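Local coordinates for aminotransferase (Streptomyces pactum, PDB 4ZM4), which belongs to the class-III aminotransferases, a family of enzymes that work with a pyridoxal-5'-phosphate cofactor, at residues V79-T93 with V310-M324. The protein carries 1 engineered substitution. Numbering follows the deposited sequence.
Sequences VLDAVADQFAKGHMT and VYAGNHAALRAVVAM. With PLP (pyridoxal-5'-phosphate), chain G.
Arg319 reaches from helix 315-329 onto helix 77-89, where it sits as a knob among Ala82, Val83, Asp85 and Gln86. With CG anti to the backbone N (chi1 -168°) and a bend at chi2, its chain lays one guanidinium face over Ala82 O. At the guanidinium edge, Arg319 NH1 and NH2 form an end-on salt bridge to Asp85 OD2 (3.0 and 3.1 Å), on the anti side and tilted out of the carboxylate plane; Lys89 NZ takes the syn lone pair. Arg319 NH1 also donates to Gln86 OE1 (2.9 Å), with amide and guanidinium planes 68° apart. The segment axes, 151° apart in direction, come within 8.5 Å, with small side chains between them: Ala82 CB meets Ala323 CB and Val83 CG2 meets Ala320 CB, both at 3.7 Å. Beyond Gly90, His91 O accepts from Ala316 N and weakly from His315 N, and Thr93 OG1 hydrogen-bonds to His315 NE2 (2.7 Å) at the ring edge. Asn314 caps the helix start, its OD1 accepting from Ala317 N. Val310 N donates a hydrogen bond to pyridoxal-5'-phosphate O3P (2.8 Å). Through the turn before the helix, the pairing is thus linked to a phosphate site shared with the second subunit, while three donors on one Asp85 oxygen probably favour its ionised form.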
loop_
_atom_site.group_PDB
_atom_site.type_symbol
_atom_site.label_atom_id
_atom_site.label_comp_id
_atom_site.label_asym_id
_atom_site.label_seq_id
_atom_site.Cartn_x
_atom_site.Cartn_y
_atom_site.Cartn_z
ATOM N N VAL B 79 20.770 1.419 6.516
ATOM C CA VAL B 79 19.622 1.020 5.727
ATOM C C VAL B 79 19.380 1.954 4.532
ATOM O O VAL B 79 19.022 1.481 3.459
ATOM C CB VAL B 79 18.375 0.907 6.645
ATOM C CG1 VAL B 79 17.107 0.579 5.867
ATOM C CG2 VAL B 79 18.623 -0.151 7.732
ATOM N N LEU B 80 19.515 3.266 4.712
ATOM C CA LEU B 80 19.534 4.211 3.562
ATOM C C LEU B 80 20.413 3.664 2.472
ATOM O O LEU B 80 19.975 3.526 1.338
ATOM C CB LEU B 80 20.051 5.628 3.956
ATOM C CG LEU B 80 21.069 6.448 3.081
ATOM C CD1 LEU B 80 20.527 7.041 1.775
ATOM C CD2 LEU B 80 21.704 7.578 3.869
ATOM N N ASP B 81 21.664 3.373 2.821
ATOM C CA ASP B 81 22.685 3.064 1.833
ATOM C C ASP B 81 22.342 1.842 1.021
ATOM O O ASP B 81 22.565 1.816 -0.183
ATOM C CB ASP B 81 24.046 2.838 2.502
ATOM C CG ASP B 81 24.657 4.117 3.061
ATOM O OD1 ASP B 81 24.176 5.231 2.730
ATOM O OD2 ASP B 81 25.644 3.991 3.821
ATOM N N ALA B 82 21.817 0.812 1.676
ATOM C CA ALA B 82 21.387 -0.392 0.961
ATOM C C ALA B 82 20.236 -0.083 -0.027
ATOM O O ALA B 82 20.257 -0.514 -1.195
ATOM C CB ALA B 82 21.002 -1.498 1.933
ATOM N N VAL B 83 19.268 0.709 0.413
ATOM C CA VAL B 83 18.114 1.038 -0.446
ATOM C C VAL B 83 18.519 1.925 -1.613
ATOM O O VAL B 83 18.146 1.659 -2.758
ATOM C CB VAL B 83 16.982 1.680 0.359
ATOM C CG1 VAL B 83 15.853 2.109 -0.555
ATOM C CG2 VAL B 83 16.468 0.711 1.409
ATOM N N ALA B 84 19.372 2.906 -1.357
ATOM C CA ALA B 84 19.924 3.740 -2.427
ATOM C C ALA B 84 20.746 2.949 -3.447
ATOM O O ALA B 84 20.695 3.204 -4.654
ATOM C CB ALA B 84 20.775 4.854 -1.840
ATOM N N ASP B 85 21.513 1.981 -2.974
ATOM C CA ASP B 85 22.221 1.087 -3.873
ATOM C C ASP B 85 21.263 0.316 -4.795
ATOM O O ASP B 85 21.560 0.092 -5.957
ATOM C CB ASP B 85 23.057 0.101 -3.070
ATOM C CG ASP B 85 23.899 -0.793 -3.957
ATOM O OD1 ASP B 85 24.647 -0.233 -4.759
ATOM O OD2 ASP B 85 23.824 -2.033 -3.851
ATOM N N GLN B 86 20.133 -0.101 -4.252
ATOM C CA GLN B 86 19.131 -0.809 -5.034
ATOM C C GLN B 86 18.493 0.060 -6.107
ATOM O O GLN B 86 18.176 -0.442 -7.190
ATOM C CB GLN B 86 18.028 -1.386 -4.137
ATOM C CG GLN B 86 17.296 -2.542 -4.785
ATOM C CD GLN B 86 18.281 -3.600 -5.258
ATOM O OE1 GLN B 86 19.083 -4.082 -4.480
ATOM N NE2 GLN B 86 18.209 -3.961 -6.536
ATOM N N PHE B 87 18.324 1.346 -5.812
ATOM C CA PHE B 87 17.847 2.305 -6.815
ATOM C C PHE B 87 18.800 2.390 -8.003
ATOM O O PHE B 87 18.374 2.601 -9.134
ATOM C CB PHE B 87 17.591 3.690 -6.192
ATOM C CG PHE B 87 16.227 3.815 -5.574
ATOM C CD1 PHE B 87 15.129 4.133 -6.360
ATOM C CD2 PHE B 87 16.024 3.551 -4.239
ATOM C CE1 PHE B 87 13.866 4.208 -5.802
ATOM C CE2 PHE B 87 14.780 3.645 -3.672
ATOM C CZ PHE B 87 13.701 3.955 -4.444
ATOM N N ALA B 88 20.091 2.196 -7.758
ATOM C CA ALA B 88 21.079 2.252 -8.818
ATOM C C ALA B 88 21.126 0.956 -9.603
ATOM O O ALA B 88 21.629 0.949 -10.732
ATOM C CB ALA B 88 22.448 2.576 -8.241
ATOM N N LYS B 89 20.575 -0.131 -9.043
ATOM C CA LYS B 89 20.642 -1.464 -9.671
ATOM C C LYS B 89 19.325 -2.031 -10.180
ATOM O O LYS B 89 19.269 -3.197 -10.606
ATOM C CB LYS B 89 21.257 -2.471 -8.691
ATOM C CG LYS B 89 22.718 -2.208 -8.368
ATOM C CD LYS B 89 23.224 -3.194 -7.334
ATOM C CE LYS B 89 24.660 -2.867 -6.903
ATOM N NZ LYS B 89 25.040 -3.593 -5.658
ATOM N N GLY B 90 18.261 -1.224 -10.171
ATOM C CA GLY B 90 16.891 -1.685 -10.570
ATOM C C GLY B 90 16.053 -1.904 -9.316
ATOM O O GLY B 90 16.330 -2.845 -8.539
ATOM N N HIS B 91 15.051 -1.039 -9.097
ATOM C CA HIS B 91 14.267 -1.091 -7.871
ATOM C C HIS B 91 12.906 -1.734 -8.045
ATOM O O HIS B 91 12.295 -2.123 -7.060
ATOM C CB HIS B 91 14.117 0.273 -7.220
ATOM C CG HIS B 91 13.478 1.314 -8.083
ATOM N ND1 HIS B 91 14.136 1.943 -9.122
ATOM C CD2 HIS B 91 12.250 1.872 -8.032
ATOM C CE1 HIS B 91 13.335 2.826 -9.685
ATOM N NE2 HIS B 91 12.180 2.797 -9.049
ATOM N N MET B 92 12.464 -1.918 -9.295
ATOM C CA MET B 92 11.106 -2.369 -9.568
ATOM C C MET B 92 11.022 -2.900 -10.994
ATOM O O MET B 92 10.906 -2.141 -11.925
ATOM C CB MET B 92 10.158 -1.196 -9.363
ATOM C CG MET B 92 8.754 -1.574 -8.909
ATOM S SD MET B 92 7.865 -2.375 -10.215
ATOM C CE MET B 92 6.203 -1.782 -9.920
ATOM N N THR B 93 11.080 -4.210 -11.152
ATOM C CA THR B 93 10.873 -4.872 -12.455
ATOM C C THR B 93 9.638 -5.789 -12.515
ATOM O O THR B 93 9.220 -6.165 -13.593
ATOM C CB THR B 93 12.057 -5.790 -12.800
ATOM O OG1 THR B 93 12.085 -6.898 -11.869
ATOM C CG2 THR B 93 13.376 -4.980 -12.751
ATOM N N VAL B 310 1.085 -4.441 -8.011
ATOM C CA VAL B 310 2.200 -4.361 -8.924
ATOM C C VAL B 310 3.515 -4.102 -8.170
ATOM O O VAL B 310 4.560 -4.590 -8.591
ATOM C CB VAL B 310 1.932 -3.268 -10.018
ATOM C CG1 VAL B 310 2.312 -1.886 -9.518
ATOM C CG2 VAL B 310 2.696 -3.569 -11.281
ATOM N N TYR B 311 3.457 -3.334 -7.076
ATOM C CA TYR B 311 4.655 -2.974 -6.283
ATOM C C TYR B 311 5.005 -3.992 -5.205
ATOM O O TYR B 311 5.976 -3.814 -4.467
ATOM C CB TYR B 311 4.444 -1.620 -5.570
ATOM C CG TYR B 311 4.181 -0.431 -6.443
ATOM C CD1 TYR B 311 5.135 0.007 -7.369
ATOM C CD2 TYR B 311 3.009 0.287 -6.330
ATOM C CE1 TYR B 311 4.900 1.092 -8.194
ATOM C CE2 TYR B 311 2.771 1.385 -7.135
ATOM C CZ TYR B 311 3.717 1.790 -8.049
ATOM O OH TYR B 311 3.470 2.891 -8.845
ATOM N N ALA B 312 4.178 -5.000 -5.044
ATOM C CA ALA B 312 4.356 -5.887 -3.937
ATOM C C ALA B 312 5.701 -6.578 -4.109
ATOM O O ALA B 312 5.973 -7.128 -5.153
ATOM C CB ALA B 312 3.209 -6.881 -3.836
ATOM N N GLY B 313 6.513 -6.560 -3.053
ATOM C CA GLY B 313 7.778 -7.269 -3.072
ATOM C C GLY B 313 8.780 -6.652 -4.050
ATOM O O GLY B 313 9.583 -7.352 -4.598
ATOM N N ASN B 314 8.691 -5.350 -4.306
ATOM C CA ASN B 314 9.630 -4.733 -5.227
ATOM C C ASN B 314 11.029 -4.776 -4.637
ATOM O O ASN B 314 11.214 -4.980 -3.437
ATOM C CB ASN B 314 9.199 -3.279 -5.586
ATOM C CG ASN B 314 9.224 -2.342 -4.395
ATOM O OD1 ASN B 314 10.280 -1.768 -4.043
ATOM N ND2 ASN B 314 8.064 -2.138 -3.776
ATOM N N HIS B 315 12.030 -4.538 -5.475
ATOM C CA HIS B 315 13.416 -4.810 -5.091
ATOM C C HIS B 315 13.941 -3.831 -4.046
ATOM O O HIS B 315 14.657 -4.244 -3.131
ATOM C CB HIS B 315 14.339 -4.831 -6.311
ATOM C CG HIS B 315 13.770 -5.551 -7.492
ATOM N ND1 HIS B 315 13.045 -6.705 -7.371
ATOM C CD2 HIS B 315 13.779 -5.246 -8.814
ATOM C CE1 HIS B 315 12.625 -7.090 -8.569
ATOM N NE2 HIS B 315 13.053 -6.221 -9.463
ATOM N N ALA B 316 13.571 -2.559 -4.157
ATOM C CA ALA B 316 13.893 -1.589 -3.104
ATOM C C ALA B 316 13.299 -1.982 -1.760
ATOM O O ALA B 316 14.022 -2.039 -0.759
ATOM C CB ALA B 316 13.425 -0.195 -3.474
ATOM N N ALA B 317 12.009 -2.301 -1.732
ATOM C CA ALA B 317 11.358 -2.732 -0.491
ATOM C C ALA B 317 12.039 -3.952 0.138
ATOM O O ALA B 317 12.298 -3.967 1.347
ATOM C CB ALA B 317 9.879 -3.056 -0.727
ATOM N N LEU B 318 12.337 -4.960 -0.662
ATOM C CA LEU B 318 13.003 -6.161 -0.141
ATOM C C LEU B 318 14.490 -5.935 0.209
ATOM O O LEU B 318 15.002 -6.528 1.162
ATOM C CB LEU B 318 12.809 -7.352 -1.084
ATOM C CG LEU B 318 11.335 -7.702 -1.308
ATOM C CD1 LEU B 318 11.205 -9.091 -1.933
ATOM C CD2 LEU B 318 10.512 -7.638 -0.020
ATOM N N ARG B 319 15.155 -5.014 -0.471
ATOM C CA ARG B 319 16.479 -4.581 -0.007
ATOM C C ARG B 319 16.386 -3.974 1.401
ATOM O O ARG B 319 17.235 -4.223 2.273
ATOM C CB ARG B 319 17.097 -3.592 -1.008
ATOM C CG ARG B 319 18.575 -3.300 -0.782
ATOM C CD ARG B 319 19.466 -4.510 -1.056
ATOM N NE ARG B 319 20.850 -4.207 -0.739
ATOM C CZ ARG B 319 21.709 -3.635 -1.569
ATOM N NH1 ARG B 319 21.371 -3.320 -2.808
ATOM N NH2 ARG B 319 22.927 -3.375 -1.159
ATOM N N ALA B 320 15.357 -3.152 1.635
ATOM C CA ALA B 320 15.169 -2.563 2.953
ATOM C C ALA B 320 14.926 -3.654 4.018
ATOM O O ALA B 320 15.427 -3.553 5.121
ATOM C CB ALA B 320 14.022 -1.556 2.932
ATOM N N VAL B 321 14.147 -4.682 3.680
ATOM C CA VAL B 321 13.875 -5.754 4.632
ATOM C C VAL B 321 15.180 -6.466 4.935
ATOM O O VAL B 321 15.492 -6.719 6.098
ATOM C CB VAL B 321 12.807 -6.758 4.119
ATOM C CG1 VAL B 321 12.704 -7.989 4.998
ATOM C CG2 VAL B 321 11.434 -6.096 4.032
ATOM N N VAL B 322 15.954 -6.764 3.902
ATOM C CA VAL B 322 17.239 -7.464 4.067
ATOM C C VAL B 322 18.233 -6.677 4.916
ATOM O O VAL B 322 18.863 -7.214 5.824
ATOM C CB VAL B 322 17.850 -7.799 2.690
ATOM C CG1 VAL B 322 19.340 -8.182 2.816
ATOM C CG2 VAL B 322 17.045 -8.914 2.018
ATOM N N ALA B 323 18.366 -5.396 4.628
ATOM C CA ALA B 323 19.268 -4.541 5.414
ATOM C C ALA B 323 18.791 -4.393 6.870
ATOM O O ALA B 323 19.598 -4.453 7.796
ATOM C CB ALA B 323 19.410 -3.167 4.764
ATOM N N MET B 324 17.482 -4.241 7.067
ATOM C CA MET B 324 16.957 -3.946 8.397
ATOM C C MET B 324 16.980 -5.184 9.236
ATOM O O MET B 324 17.462 -5.161 10.371
ATOM C CB MET B 324 15.542 -3.393 8.304
ATOM C CG MET B 324 14.952 -2.936 9.621
ATOM S SD MET B 324 15.849 -1.591 10.434
ATOM C CE MET B 324 14.625 -1.082 11.657
HETATM N N1 PLP G . -5.445 0.443 -11.807
HETATM C C2 PLP G . -4.973 -0.003 -12.977
HETATM C C2A PLP G . -5.508 0.648 -14.200
HETATM C C3 PLP G . -3.936 -1.066 -13.041
HETATM O O3 PLP G . -3.457 -1.499 -14.245
HETATM C C4 PLP G . -3.428 -1.646 -11.758
HETATM C C4A PLP G . -2.482 -2.802 -11.802
HETATM O O4A PLP G . -2.346 -3.462 -12.875
HETATM C C5 PLP G . -4.053 -1.046 -10.530
HETATM C C6 PLP G . -5.034 -0.059 -10.641
HETATM C C5A PLP G . -3.716 -1.447 -9.124
HETATM O O4P PLP G . -2.579 -0.715 -8.596
HETATM P P PLP G . -1.587 -1.610 -7.661
HETATM O O1P PLP G . -2.532 -2.019 -6.505
HETATM O O2P PLP G . -0.459 -0.688 -7.259
HETATM O O3P PLP G . -1.201 -2.842 -8.448
#